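PDB 3B8X: pyridoxamine 5-phosphate-dependent dehydrase from Escherichia coli, which catalyses the pyridoxal phosphate-dependent removal of the C3' hydroxyl from GDP-4-keto-6-deoxy-D-mannose, a step in making L-colitose for the bacterial O-antigen. Local coordinates for residues S185-N190 / T194-C199; T60-M65 / L159-E164; Q22-L25 / M29-M32. The protein carries 1 engineered substitution. All coordinates share one frame; numbering follows the deposited sequence.

Contact 1: residues S185-N190 / T194-C199; sequences SSFYSN and TMEGGC. Engineered in segment 185-190: Asn-190 (natural residue His). With G4M ([(2R,3S,4R,5R)-5-(2-amino-6-oxo-1,6-dihydro-9H-purin-9-yl)-3,4-dihydroxytetrahydrofuran-2-yl]methyl (2R,3S,4S,5S,6R)-3,4-dihydroxy-5-[({3-hydroxy-2-methyl-5-[(phosphonooxy)methyl]pyridin-4-yl}methyl)amino]-6-methyltetrahydro-2H-pyran-2-yl dihydrogen diphosphate), chain O.
The hydroxyl OG of Ser-186 lies 2.8 Å from Thr-194 OG1 and also bonds a water. That water reaches on weakly to the carbonyl of Gly-198. This is the connection between antiparallel strands 181-185 and 198-202 in the main mixed sheet of an aspartate aminotransferase-like fold. Ser-185 and Gly-198 form a non-hydrogen-bonded pair. Beyond it, Ser-186 N donates to Gly-197 O at 2.7 Å. The carbonyl O of Ser-186 accepts from Thr-194 N at 2.9 Å. Thr-194 OG1 in turn donates to Glu-196 O, so the segment leading into strand 198-202 is also tied to itself.

Phe-187 starts a type I turn that ends at the engineered Asn-190. With CG anti to the backbone nitrogen (chi1 178°), its ring runs alongside the Glu-196 side chain, and the ring and carboxylate planes are 48° apart. Ring atom CD1 comes 3.5 Å from Met-195 O. The Glu-196 carboxylate makes a salt bridge to Arg-252 of the second subunit.

The loop also lines the ligand pocket. Tyr-188 lays one ring face over the guanine, and Ser-189 OG donates to diphosphate oxygen O3P at 3.0 Å. Ser-185 OG has two roles. In an ST turn it accepts from Phe-187 N at 3.1 Å, and it donates to cofactor phosphate oxygen OP2 of the ligand at 2.7 Å.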
loop_
_atom_site.group_PDB
_atom_site.type_symbol
_atom_site.label_atom_id
_atom_site.label_comp_id
_atom_site.label_asym_id
_atom_site.label_seq_id
_atom_site.Cartn_x
_atom_site.Cartn_y
_atom_site.Cartn_z
ATOM N N SER B 185 -9.810 2.408 -9.840
ATOM C CA SER B 185 -8.663 1.507 -9.969
ATOM C C SER B 185 -8.178 1.576 -11.403
ATOM O O SER B 185 -8.967 1.734 -12.343
ATOM C CB SER B 185 -9.046 0.048 -9.674
ATOM O OG SER B 185 -8.082 -0.887 -10.193
ATOM N N SER B 186 -6.867 1.461 -11.583
ATOM C CA SER B 186 -6.324 1.380 -12.948
ATOM C C SER B 186 -5.509 0.078 -13.069
ATOM O O SER B 186 -4.391 0.062 -13.621
ATOM C CB SER B 186 -5.536 2.641 -13.373
ATOM O OG SER B 186 -4.650 3.097 -12.362
ATOM N N PHE B 187 -6.046 -0.999 -12.493
ATOM C CA PHE B 187 -5.389 -2.307 -12.636
ATOM C C PHE B 187 -5.508 -2.780 -14.099
ATOM O O PHE B 187 -6.355 -2.288 -14.830
ATOM C CB PHE B 187 -5.956 -3.375 -11.676
ATOM C CG PHE B 187 -5.309 -4.731 -11.846
ATOM C CD1 PHE B 187 -3.956 -4.889 -11.598
ATOM C CD2 PHE B 187 -6.032 -5.817 -12.345
ATOM C CE1 PHE B 187 -3.342 -6.105 -11.819
ATOM C CE2 PHE B 187 -5.429 -7.066 -12.531
ATOM C CZ PHE B 187 -4.077 -7.186 -12.282
ATOM N N TYR B 188 -4.645 -3.715 -14.519
ATOM C CA TYR B 188 -4.643 -4.248 -15.899
ATOM C C TYR B 188 -5.992 -4.631 -16.467
ATOM O O TYR B 188 -6.291 -4.334 -17.608
ATOM C CB TYR B 188 -3.804 -5.518 -15.925
ATOM C CG TYR B 188 -3.708 -6.135 -17.294
ATOM C CD1 TYR B 188 -2.775 -5.667 -18.209
ATOM C CD2 TYR B 188 -4.548 -7.181 -17.677
ATOM C CE1 TYR B 188 -2.659 -6.253 -19.465
ATOM C CE2 TYR B 188 -4.448 -7.759 -18.953
ATOM C CZ TYR B 188 -3.488 -7.295 -19.819
ATOM O OH TYR B 188 -3.408 -7.756 -21.106
ATOM N N SER B 189 -6.793 -5.359 -15.706
ATOM C CA SER B 189 -8.063 -5.845 -16.240
ATOM C C SER B 189 -9.218 -4.854 -16.146
ATOM O O SER B 189 -10.378 -5.222 -16.336
ATOM C CB SER B 189 -8.450 -7.168 -15.562
ATOM O OG SER B 189 -8.512 -7.033 -14.149
ATOM N N ASN B 190 -8.889 -3.581 -15.896
ATOM C CA ASN B 190 -9.880 -2.542 -15.669
ATOM C C ASN B 190 -10.116 -1.645 -16.882
ATOM O O ASN B 190 -9.654 -1.930 -17.945
ATOM C CB ASN B 190 -9.459 -1.706 -14.476
ATOM C CG ASN B 190 -10.583 -1.431 -13.581
ATOM O OD1 ASN B 190 -11.719 -1.336 -14.032
ATOM N ND2 ASN B 190 -10.311 -1.345 -12.300
ATOM N N THR B 194 -2.521 1.013 -15.627
ATOM C CA THR B 194 -1.233 1.655 -15.414
ATOM C C THR B 194 -0.354 0.661 -14.644
ATOM O O THR B 194 0.428 1.034 -13.778
ATOM C CB THR B 194 -1.440 2.921 -14.553
ATOM O OG1 THR B 194 -2.040 2.552 -13.298
ATOM C CG2 THR B 194 -2.380 3.852 -15.246
ATOM N N MET B 195 -0.499 -0.614 -14.970
ATOM C CA MET B 195 0.189 -1.709 -14.272
ATOM C C MET B 195 -0.581 -1.988 -12.964
ATOM O O MET B 195 -1.221 -3.022 -12.858
ATOM C CB MET B 195 1.699 -1.427 -14.091
ATOM C CG MET B 195 2.345 -1.110 -15.424
ATOM S SD MET B 195 4.152 -1.094 -15.357
ATOM C CE MET B 195 4.410 0.452 -14.691
ATOM N N GLU B 196 -0.531 -1.080 -11.985
ATOM C CA GLU B 196 -1.375 -1.133 -10.804
ATOM C C GLU B 196 -1.662 0.365 -10.655
ATOM O O GLU B 196 -0.895 1.193 -11.177
ATOM C CB GLU B 196 -0.618 -1.644 -9.560
ATOM C CG GLU B 196 -0.305 -3.135 -9.574
ATOM C CD GLU B 196 -1.293 -4.012 -8.841
ATOM O OE1 GLU B 196 -2.384 -3.574 -8.402
ATOM O OE2 GLU B 196 -0.976 -5.194 -8.731
ATOM N N GLY B 197 -2.723 0.736 -9.941
ATOM C CA GLY B 197 -2.947 2.155 -9.742
ATOM C C GLY B 197 -4.348 2.340 -9.168
ATOM O O GLY B 197 -5.239 1.547 -9.458
ATOM N N GLY B 198 -4.520 3.428 -8.417
ATOM C CA GLY B 198 -5.818 3.770 -7.873
ATOM C C GLY B 198 -5.901 5.302 -7.806
ATOM O O GLY B 198 -4.931 5.982 -8.073
ATOM N N CYS B 199 -7.071 5.834 -7.478
ATOM C CA CYS B 199 -7.227 7.275 -7.383
ATOM C C CYS B 199 -8.411 7.566 -6.493
ATOM O O CYS B 199 -9.393 6.828 -6.521
ATOM C CB CYS B 199 -7.532 7.836 -8.764
ATOM S SG CYS B 199 -6.965 9.538 -9.005
HETATM O OP3 G4M O . -7.346 -4.193 -7.828
HETATM P PL G4M O . -7.328 -2.788 -7.095
HETATM O OP1 G4M O . -6.514 -2.819 -5.692
HETATM O OP2 G4M O . -6.658 -1.701 -8.071
HETATM O OP4 G4M O . -8.864 -2.287 -6.885
HETATM C C5B G4M O . -9.411 -3.012 -5.821
HETATM C C5L G4M O . -10.883 -2.986 -5.983
HETATM C C6L G4M O . -11.641 -2.172 -5.152
HETATM N N1L G4M O . -12.950 -2.186 -5.246
HETATM C C2L G4M O . -13.609 -2.939 -6.101
HETATM C C2A G4M O . -15.119 -2.942 -6.109
HETATM C C3L G4M O . -12.943 -3.759 -7.007
HETATM O O3L G4M O . -13.677 -4.558 -7.811
HETATM C C4L G4M O . -11.512 -3.759 -6.968
HETATM C C4A G4M O . -10.750 -4.567 -7.824
HETATM N N4A G4M O . -11.350 -5.402 -8.618
HETATM C C4G G4M O . -10.575 -6.136 -9.555
HETATM C C5G G4M O . -11.162 -7.503 -9.814
HETATM C C6G G4M O . -12.652 -7.398 -10.139
HETATM O O5G G4M O . -10.483 -7.888 -11.005
HETATM C C3G G4M O . -9.136 -6.355 -9.059
HETATM O O3G G4M O . -8.293 -5.467 -9.783
HETATM C C2G G4M O . -8.692 -7.813 -9.374
HETATM O O2G G4M O . -7.273 -7.968 -9.282
HETATM C C1G G4M O . -9.120 -8.212 -10.767
HETATM O O1G G4M O . -9.113 -9.634 -10.777
HETATM P P2 G4M O . -8.625 -10.395 -12.086
HETATM O O3P G4M O . -9.345 -9.767 -13.390
HETATM O O4P G4M O . -9.163 -11.922 -11.987
HETATM O OPP G4M O . -7.026 -10.189 -12.048
HETATM P P G4M O . -6.238 -11.103 -13.109
HETATM O O1P G4M O . -6.487 -12.701 -13.121
HETATM O O2P G4M O . -4.742 -10.804 -12.654
HETATM O "O5'" G4M O . -6.281 -10.412 -14.530
HETATM C "C5'" G4M O . -7.379 -10.871 -15.289
HETATM C "C4'" G4M O . -6.843 -11.294 -16.647
HETATM O "O4'" G4M O . -5.854 -10.324 -17.105
HETATM C "C3'" G4M O . -6.100 -12.645 -16.526
HETATM O "O3'" G4M O . -6.281 -13.315 -17.765
HETATM C "C2'" G4M O . -4.631 -12.223 -16.306
HETATM O "O2'" G4M O . -3.778 -13.241 -16.843
HETATM C "C1'" G4M O . -4.575 -10.993 -17.200
HETATM N N9 G4M O . -3.494 -10.085 -16.801
HETATM C C8 G4M O . -3.426 -9.395 -15.633
HETATM N N7 G4M O . -2.334 -8.656 -15.660
HETATM C C4 G4M O . -2.420 -9.746 -17.585
HETATM C C5 G4M O . -1.657 -8.812 -16.845
HETATM C C6 G4M O . -0.462 -8.263 -17.434
HETATM O O6 G4M O . 0.250 -7.445 -16.872
HETATM N N3 G4M O . -2.014 -10.120 -18.802
HETATM C C2 G4M O . -0.903 -9.621 -19.319
HETATM N N1 G4M O . -0.123 -8.702 -18.665
HETATM N N2 G4M O . -0.505 -10.034 -20.552
HETATM O O HOH W 1 -5.174 5.418 -11.243
#

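Contact 2: residues T60-M65 / L159-E164; sequences TANLLM and LEDNCE. With G4M ([(2R,3S,4R,5R)-5-(2-amino-6-oxo-1,6-dihydro-9H-purin-9-yl)-3,4-dihydroxytetrahydrofuran-2-yl]methyl (2R,3S,4S,5S,6R)-3,4-dihydroxy-5-[({3-hydroxy-2-methyl-5-[(phosphonooxy)methyl]pyridin-4-yl}methyl)amino]-6-methyltetrahydro-2H-pyran-2-yl dihydrogen diphosphate), chain O.
Leu-159 packs on Met-65 of helix 58-68. Its CD2 lies 4.0 Å from Met-65 SD, and the two side chains run antiparallel alongside one another. The carbonyl O of Glu-160 touches Met-65 CE at 3.9 Å. The Glu-160 side chain leaves the backbone away from the helix, and its carboxylate accepts from Gly-176 N and Phe-178 N. Asp-161 has CG anti to the backbone N (chi1 167°), which carries its carboxylate to Asn-62 and the ligand. Asn-62 ND2 donates to Asp-161 OD2 at 2.9 Å from above the carboxylate plane. The amide and carboxylate planes are 76° apart, and OD2 is close to the amide plane. Thr-93 OG1 also bonds this oxygen, and Thr-183 OG1 bonds Asn-62 OD1. Asp-161 OD1 accepts from Cys-163 N in an Asx turn, which helps fix the carboxylate's rotation. Asp-161 OD2 sits 2.7 Å from ligand pyridine nitrogen N1L. An aspartate facing this nitrogen is typical of the cofactor site in fold-type I pyridoxal phosphate enzymes.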
loop_
_atom_site.group_PDB
_atom_site.type_symbol
_atom_site.label_atom_id
_atom_site.label_comp_id
_atom_site.label_asym_id
_atom_site.label_seq_id
_atom_site.Cartn_x
_atom_site.Cartn_y
_atom_site.Cartn_z
ATOM N N THR B 60 -5.628 0.589 -2.067
ATOM C CA THR B 60 -5.077 1.622 -1.224
ATOM C C THR B 60 -5.885 2.908 -1.422
ATOM O O THR B 60 -5.868 3.815 -0.587
ATOM C CB THR B 60 -3.540 1.787 -1.477
ATOM O OG1 THR B 60 -3.276 2.146 -2.842
ATOM C CG2 THR B 60 -2.817 0.528 -1.102
ATOM N N ALA B 61 -6.642 3.023 -2.501
ATOM C CA ALA B 61 -7.461 4.251 -2.578
ATOM C C ALA B 61 -8.644 4.172 -1.572
ATOM O O ALA B 61 -8.955 5.117 -0.811
ATOM C CB ALA B 61 -7.966 4.461 -4.052
ATOM N N ASN B 62 -9.233 2.993 -1.474
ATOM C CA ASN B 62 -10.289 2.779 -0.507
ATOM C C ASN B 62 -9.711 2.903 0.900
ATOM O O ASN B 62 -10.386 3.415 1.797
ATOM C CB ASN B 62 -10.847 1.355 -0.651
ATOM C CG ASN B 62 -11.866 1.215 -1.738
ATOM O OD1 ASN B 62 -12.340 2.199 -2.293
ATOM N ND2 ASN B 62 -12.236 -0.036 -2.046
ATOM N N LEU B 63 -8.478 2.414 1.110
ATOM C CA LEU B 63 -7.906 2.501 2.446
ATOM C C LEU B 63 -7.819 3.965 2.889
ATOM O O LEU B 63 -8.266 4.336 3.983
ATOM C CB LEU B 63 -6.546 1.811 2.530
ATOM C CG LEU B 63 -5.804 1.797 3.867
ATOM C CD1 LEU B 63 -6.414 0.910 4.905
ATOM C CD2 LEU B 63 -4.398 1.352 3.544
ATOM N N LEU B 64 -7.271 4.793 2.012
ATOM C CA LEU B 64 -7.170 6.237 2.302
ATOM C C LEU B 64 -8.519 6.915 2.409
ATOM O O LEU B 64 -8.639 7.899 3.156
ATOM C CB LEU B 64 -6.289 6.965 1.274
ATOM C CG LEU B 64 -4.777 6.618 1.215
ATOM C CD1 LEU B 64 -3.861 7.706 0.674
ATOM C CD2 LEU B 64 -4.227 6.140 2.525
ATOM N N MET B 65 -9.493 6.484 1.600
ATOM C CA MET B 65 -10.827 7.103 1.652
ATOM C C MET B 65 -11.378 6.999 3.064
ATOM O O MET B 65 -11.811 7.997 3.647
ATOM C CB MET B 65 -11.778 6.478 0.636
ATOM C CG MET B 65 -13.113 7.062 0.742
ATOM S SD MET B 65 -14.165 6.502 -0.624
ATOM C CE MET B 65 -14.291 4.698 -0.401
ATOM N N LEU B 159 -20.108 7.638 0.261
ATOM C CA LEU B 159 -18.806 7.343 -0.363
ATOM C C LEU B 159 -19.094 6.458 -1.543
ATOM O O LEU B 159 -20.075 5.765 -1.489
ATOM C CB LEU B 159 -17.977 6.515 0.587
ATOM C CG LEU B 159 -17.687 7.383 1.820
ATOM C CD1 LEU B 159 -17.046 6.548 2.909
ATOM C CD2 LEU B 159 -16.870 8.612 1.422
ATOM N N GLU B 160 -18.248 6.418 -2.569
ATOM C CA GLU B 160 -18.483 5.469 -3.656
ATOM C C GLU B 160 -17.193 4.718 -3.845
ATOM O O GLU B 160 -16.118 5.317 -3.817
ATOM C CB GLU B 160 -18.667 6.190 -4.989
ATOM C CG GLU B 160 -20.059 6.723 -5.265
ATOM C CD GLU B 160 -20.091 7.552 -6.539
ATOM O OE1 GLU B 160 -20.272 6.986 -7.639
ATOM O OE2 GLU B 160 -19.865 8.779 -6.465
ATOM N N ASP B 161 -17.288 3.413 -4.031
ATOM C CA ASP B 161 -16.118 2.642 -4.396
ATOM C C ASP B 161 -16.424 2.516 -5.901
ATOM O O ASP B 161 -17.384 1.849 -6.268
ATOM C CB ASP B 161 -16.089 1.264 -3.701
ATOM C CG ASP B 161 -15.028 0.315 -4.323
ATOM O OD1 ASP B 161 -14.643 0.618 -5.473
ATOM O OD2 ASP B 161 -14.588 -0.695 -3.676
ATOM N N ASN B 162 -15.715 3.274 -6.733
ATOM C CA ASN B 162 -15.910 3.231 -8.165
ATOM C C ASN B 162 -14.816 2.494 -8.954
ATOM O O ASN B 162 -14.629 2.726 -10.144
ATOM C CB ASN B 162 -16.044 4.626 -8.775
ATOM C CG ASN B 162 -16.906 4.617 -10.079
ATOM O OD1 ASN B 162 -17.946 3.955 -10.159
ATOM N ND2 ASN B 162 -16.472 5.359 -11.085
ATOM N N CYS B 163 -14.227 1.495 -8.330
ATOM C CA CYS B 163 -13.173 0.758 -8.968
ATOM C C CYS B 163 -13.616 -0.129 -10.131
ATOM O O CYS B 163 -12.752 -0.554 -10.907
ATOM C CB CYS B 163 -12.397 -0.024 -7.889
ATOM S SG CYS B 163 -11.440 1.040 -6.757
ATOM N N GLU B 164 -14.915 -0.412 -10.276
ATOM C CA GLU B 164 -15.348 -1.268 -11.376
ATOM C C GLU B 164 -16.129 -0.475 -12.381
ATOM O O GLU B 164 -16.517 -1.019 -13.411
ATOM C CB GLU B 164 -16.216 -2.452 -10.915
ATOM C CG GLU B 164 -15.524 -3.290 -9.842
ATOM C CD GLU B 164 -16.365 -4.431 -9.303
ATOM O OE1 GLU B 164 -17.485 -4.657 -9.801
ATOM O OE2 GLU B 164 -15.909 -5.096 -8.341
HETATM O OP3 G4M O . -7.346 -4.193 -7.828
HETATM P PL G4M O . -7.328 -2.788 -7.095
HETATM O OP1 G4M O . -6.514 -2.819 -5.692
HETATM O OP2 G4M O . -6.658 -1.701 -8.071
HETATM O OP4 G4M O . -8.864 -2.287 -6.885
HETATM C C5B G4M O . -9.411 -3.012 -5.821
HETATM C C5L G4M O . -10.883 -2.986 -5.983
HETATM C C6L G4M O . -11.641 -2.172 -5.152
HETATM N N1L G4M O . -12.950 -2.186 -5.246
HETATM C C2L G4M O . -13.609 -2.939 -6.101
HETATM C C2A G4M O . -15.119 -2.942 -6.109
HETATM C C3L G4M O . -12.943 -3.759 -7.007
HETATM O O3L G4M O . -13.677 -4.558 -7.811
HETATM C C4L G4M O . -11.512 -3.759 -6.968
HETATM C C4A G4M O . -10.750 -4.567 -7.824
HETATM N N4A G4M O . -11.350 -5.402 -8.618
HETATM C C4G G4M O . -10.575 -6.136 -9.555
HETATM C C5G G4M O . -11.162 -7.503 -9.814
HETATM C C6G G4M O . -12.652 -7.398 -10.139
HETATM O O5G G4M O . -10.483 -7.888 -11.005
HETATM C C3G G4M O . -9.136 -6.355 -9.059
HETATM O O3G G4M O . -8.293 -5.467 -9.783
HETATM C C2G G4M O . -8.692 -7.813 -9.374
HETATM O O2G G4M O . -7.273 -7.968 -9.282
HETATM C C1G G4M O . -9.120 -8.212 -10.767
HETATM O O1G G4M O . -9.113 -9.634 -10.777
HETATM P P2 G4M O . -8.625 -10.395 -12.086
HETATM O O3P G4M O . -9.345 -9.767 -13.390
HETATM O O4P G4M O . -9.163 -11.922 -11.987
HETATM O OPP G4M O . -7.026 -10.189 -12.048
HETATM P P G4M O . -6.238 -11.103 -13.109
HETATM O O1P G4M O . -6.487 -12.701 -13.121
HETATM O O2P G4M O . -4.742 -10.804 -12.654
HETATM O "O5'" G4M O . -6.281 -10.412 -14.530
HETATM C "C5'" G4M O . -7.379 -10.871 -15.289
HETATM C "C4'" G4M O . -6.843 -11.294 -16.647
HETATM O "O4'" G4M O . -5.854 -10.324 -17.105
HETATM C "C3'" G4M O . -6.100 -12.645 -16.526
HETATM O "O3'" G4M O . -6.281 -13.315 -17.765
HETATM C "C2'" G4M O . -4.631 -12.223 -16.306
HETATM O "O2'" G4M O . -3.778 -13.241 -16.843
HETATM C "C1'" G4M O . -4.575 -10.993 -17.200
HETATM N N9 G4M O . -3.494 -10.085 -16.801
HETATM C C8 G4M O . -3.426 -9.395 -15.633
HETATM N N7 G4M O . -2.334 -8.656 -15.660
HETATM C C4 G4M O . -2.420 -9.746 -17.585
HETATM C C5 G4M O . -1.657 -8.812 -16.845
HETATM C C6 G4M O . -0.462 -8.263 -17.434
HETATM O O6 G4M O . 0.250 -7.445 -16.872
HETATM N N3 G4M O . -2.014 -10.120 -18.802
HETATM C C2 G4M O . -0.903 -9.621 -19.319
HETATM N N1 G4M O . -0.123 -8.702 -18.665
HETATM N N2 G4M O . -0.505 -10.034 -20.552
#

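Contact 3: residues Q22-L25 / M29-M32; sequences QSVL and MFTM. With G4M ([(2R,3S,4R,5R)-5-(2-amino-6-oxo-1,6-dihydro-9H-purin-9-yl)-3,4-dihydroxytetrahydrofuran-2-yl]methyl (2R,3S,4S,5S,6R)-3,4-dihydroxy-5-[({3-hydroxy-2-methyl-5-[(phosphonooxy)methyl]pyridin-4-yl}methyl)amino]-6-methyltetrahydro-2H-pyran-2-yl dihydrogen diphosphate), chain G.
Apolar contacts join Val-24 and Leu-25, near the end of helix 15-27, to the loop that follows it. Val-24 CG1 stands anti to its own backbone nitrogen (chi1 178°). It reaches the Phe-30 ring at CD2, 3.7 Å away, and also rests 3.3 Å from the carbonyl O of Met-29. Leu-25 reaches the ring with its CD2 branch, 3.8 Å from Phe-30 CE2. Both side chains meet the ring at a slant. The helix thus receives the aromatic side chain through two neighbouring residues. Val-24 also packs on Met-256 and Ala-259 of helix 255-286, and Leu-25 on Met-256. Met-29 CA packs 3.5 Å from guanine N1 of the ligand, out of the base plane.

Polar bonds serve the chain turn and the ligand. Ser-27 OG, between the two segments, is bonded to both Val-24 O and Met-29 N. Phe-30 N donates to guanine oxygen O6 of the ligand at 2.8 Å, with an angle of 157°. Thr-31 N adds a weak bond to the same oxygen at 3.3 Å, so two successive amides face it. Thr-31 OG1 lies 3.2 Å from guanine N7.

Contacts between subunits complete the surroundings. The Phe-30 ring meets that of Trp-13 of the second subunit, their planes about 35° apart, and Leu-25 packs on Ile-21 of that chain. The ligand's cofactor phosphate is bonded by Ser-185 of the second subunit. The loop therefore supplies part of the guanine site in an active site shared across the dimer; such sharing is characteristic of aspartate aminotransferase-like enzymes.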
loop_
_atom_site.group_PDB
_atom_site.type_symbol
_atom_site.label_atom_id
_atom_site.label_comp_id
_atom_site.label_asym_id
_atom_site.label_seq_id
_atom_site.Cartn_x
_atom_site.Cartn_y
_atom_site.Cartn_z
ATOM N N GLN B 22 9.080 5.428 -21.763
ATOM C CA GLN B 22 10.389 5.839 -22.232
ATOM C C GLN B 22 10.736 7.221 -21.707
ATOM O O GLN B 22 11.882 7.506 -21.328
ATOM C CB GLN B 22 10.422 5.847 -23.768
ATOM C CG GLN B 22 11.840 5.960 -24.288
ATOM C CD GLN B 22 12.809 4.939 -23.658
ATOM O OE1 GLN B 22 12.598 3.723 -23.730
ATOM N NE2 GLN B 22 13.894 5.439 -23.067
ATOM N N SER B 23 9.755 8.113 -21.743
ATOM C CA SER B 23 9.953 9.454 -21.247
ATOM C C SER B 23 10.302 9.470 -19.767
ATOM O O SER B 23 11.132 10.275 -19.349
ATOM C CB SER B 23 8.749 10.347 -21.553
ATOM O OG SER B 23 7.866 9.683 -22.442
ATOM N N VAL B 24 9.696 8.596 -18.960
ATOM C CA VAL B 24 10.092 8.557 -17.553
ATOM C C VAL B 24 11.526 7.998 -17.441
ATOM O O VAL B 24 12.381 8.510 -16.726
ATOM C CB VAL B 24 9.134 7.708 -16.712
ATOM C CG1 VAL B 24 9.603 7.625 -15.223
ATOM C CG2 VAL B 24 7.766 8.261 -16.830
ATOM N N LEU B 25 11.786 6.934 -18.181
ATOM C CA LEU B 25 13.101 6.329 -18.174
ATOM C C LEU B 25 14.132 7.365 -18.567
ATOM O O LEU B 25 15.121 7.535 -17.895
ATOM C CB LEU B 25 13.109 5.181 -19.190
ATOM C CG LEU B 25 12.284 3.979 -18.750
ATOM C CD1 LEU B 25 12.126 3.021 -19.880
ATOM C CD2 LEU B 25 12.967 3.273 -17.558
ATOM N N MET B 29 13.774 10.171 -13.248
ATOM C CA MET B 29 12.981 10.460 -12.054
ATOM C C MET B 29 11.802 9.482 -12.050
ATOM O O MET B 29 10.861 9.579 -12.849
ATOM C CB MET B 29 12.498 11.908 -11.969
ATOM C CG MET B 29 11.368 12.118 -10.943
ATOM S SD MET B 29 11.806 11.957 -9.177
ATOM C CE MET B 29 13.296 12.977 -9.092
ATOM N N PHE B 30 11.897 8.505 -11.154
ATOM C CA PHE B 30 10.919 7.434 -11.032
ATOM C C PHE B 30 9.903 7.580 -9.911
ATOM O O PHE B 30 8.793 7.027 -9.951
ATOM C CB PHE B 30 11.689 6.107 -10.913
ATOM C CG PHE B 30 12.612 5.864 -12.082
ATOM C CD1 PHE B 30 13.971 6.096 -11.968
ATOM C CD2 PHE B 30 12.091 5.595 -13.342
ATOM C CE1 PHE B 30 14.809 5.969 -13.079
ATOM C CE2 PHE B 30 12.930 5.459 -14.461
ATOM C CZ PHE B 30 14.282 5.658 -14.326
ATOM N N THR B 31 10.286 8.331 -8.900
ATOM C CA THR B 31 9.419 8.488 -7.759
ATOM C C THR B 31 8.346 9.449 -8.123
ATOM O O THR B 31 8.602 10.401 -8.845
ATOM C CB THR B 31 10.180 9.093 -6.577
ATOM O OG1 THR B 31 11.190 8.159 -6.185
ATOM C CG2 THR B 31 9.226 9.336 -5.419
ATOM N N MET B 32 7.173 9.235 -7.533
ATOM C CA MET B 32 6.021 10.113 -7.682
ATOM C C MET B 32 6.465 11.572 -7.857
ATOM O O MET B 32 7.123 12.161 -6.973
ATOM C CB MET B 32 5.153 9.983 -6.420
ATOM C CG MET B 32 3.792 10.604 -6.596
ATOM S SD MET B 32 2.959 10.663 -4.987
ATOM C CE MET B 32 3.892 11.881 -4.026
HETATM O OP3 G4M G . 10.498 4.778 2.170
HETATM P PL G4M G . 9.925 3.293 2.349
HETATM O OP1 G4M G . 8.351 3.283 2.374
HETATM O OP2 G4M G . 10.465 2.283 1.225
HETATM O OP4 G4M G . 10.492 2.636 3.701
HETATM C C5B G4M G . 9.924 3.241 4.847
HETATM C C5L G4M G . 10.916 3.182 6.012
HETATM C C6L G4M G . 10.655 2.381 7.117
HETATM N N1L G4M G . 11.477 2.310 8.176
HETATM C C2L G4M G . 12.530 3.098 8.277
HETATM C C2A G4M G . 13.348 3.018 9.563
HETATM C C3L G4M G . 12.870 3.966 7.214
HETATM O O3L G4M G . 13.940 4.793 7.307
HETATM C C4L G4M G . 12.047 4.008 6.054
HETATM C C4A G4M G . 12.312 4.903 5.008
HETATM N N4A G4M G . 13.375 5.696 5.080
HETATM C C4G G4M G . 13.749 6.477 3.998
HETATM C C5G G4M G . 14.253 7.852 4.447
HETATM C C6G G4M G . 15.377 7.658 5.464
HETATM O O5G G4M G . 14.787 8.514 3.299
HETATM C C3G G4M G . 12.616 6.646 2.974
HETATM O O3G G4M G . 12.976 5.948 1.769
HETATM C C2G G4M G . 12.370 8.152 2.704
HETATM O O2G G4M G . 11.452 8.325 1.605
HETATM C C1G G4M G . 13.694 8.931 2.454
HETATM O O1G G4M G . 13.486 10.338 2.672
HETATM P P2 G4M G . 14.266 10.980 1.439
HETATM O O3P G4M G . 15.803 10.498 1.380
HETATM O O4P G4M G . 14.255 12.563 1.680
HETATM O OPP G4M G . 13.498 10.536 0.086
HETATM P P G4M G . 13.655 11.699 -1.034
HETATM O O1P G4M G . 13.979 13.162 -0.438
HETATM O O2P G4M G . 12.238 11.780 -1.795
HETATM O "O5'" G4M G . 14.768 11.276 -2.147
HETATM C "C5'" G4M G . 16.087 11.305 -1.604
HETATM C "C4'" G4M G . 17.049 11.969 -2.600
HETATM O "O4'" G4M G . 17.144 11.210 -3.841
HETATM C "C3'" G4M G . 16.539 13.392 -2.983
HETATM O "O3'" G4M G . 17.623 14.303 -3.184
HETATM C "C2'" G4M G . 15.742 13.136 -4.282
HETATM O "O2'" G4M G . 15.842 14.259 -5.171
HETATM C "C1'" G4M G . 16.498 11.949 -4.898
HETATM N N9 G4M G . 15.577 11.094 -5.645
HETATM C C8 G4M G . 14.515 10.409 -5.128
HETATM N N7 G4M G . 13.939 9.752 -6.102
HETATM C C4 G4M G . 15.658 10.856 -6.975
HETATM C C5 G4M G . 14.606 9.985 -7.271
HETATM C C6 G4M G . 14.466 9.544 -8.608
HETATM O O6 G4M G . 13.597 8.762 -8.930
HETATM N N3 G4M G . 16.482 11.257 -7.932
HETATM C C2 G4M G . 16.335 10.848 -9.168
HETATM N N1 G4M G . 15.343 9.991 -9.525
HETATM N N2 G4M G . 17.215 11.278 -10.125
#

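Contacts 1 and 2 belong to the core of the chain and share its mixed sheet, with centres 12 Å apart. They touch where ND2 of the engineered Asn-190 probably bonds Cys-163 O, and they line one pocket around the same ligand. The centre of contact 3 is about 27 Å from the chain centre, and it serves the other ligand. All three reach the second subunit, contact 1 by a salt bridge from Glu-196. Chemistry follows place. Contact 1 is mainly backbone and hydroxyl bonding in a strand connection. Contact 2 combines one buried amide-carboxylate bond with methionine-leucine packing. Contact 3 is apolar between its segments and uses the backbone amides of Phe-30 and, weakly, Thr-31 on guanine.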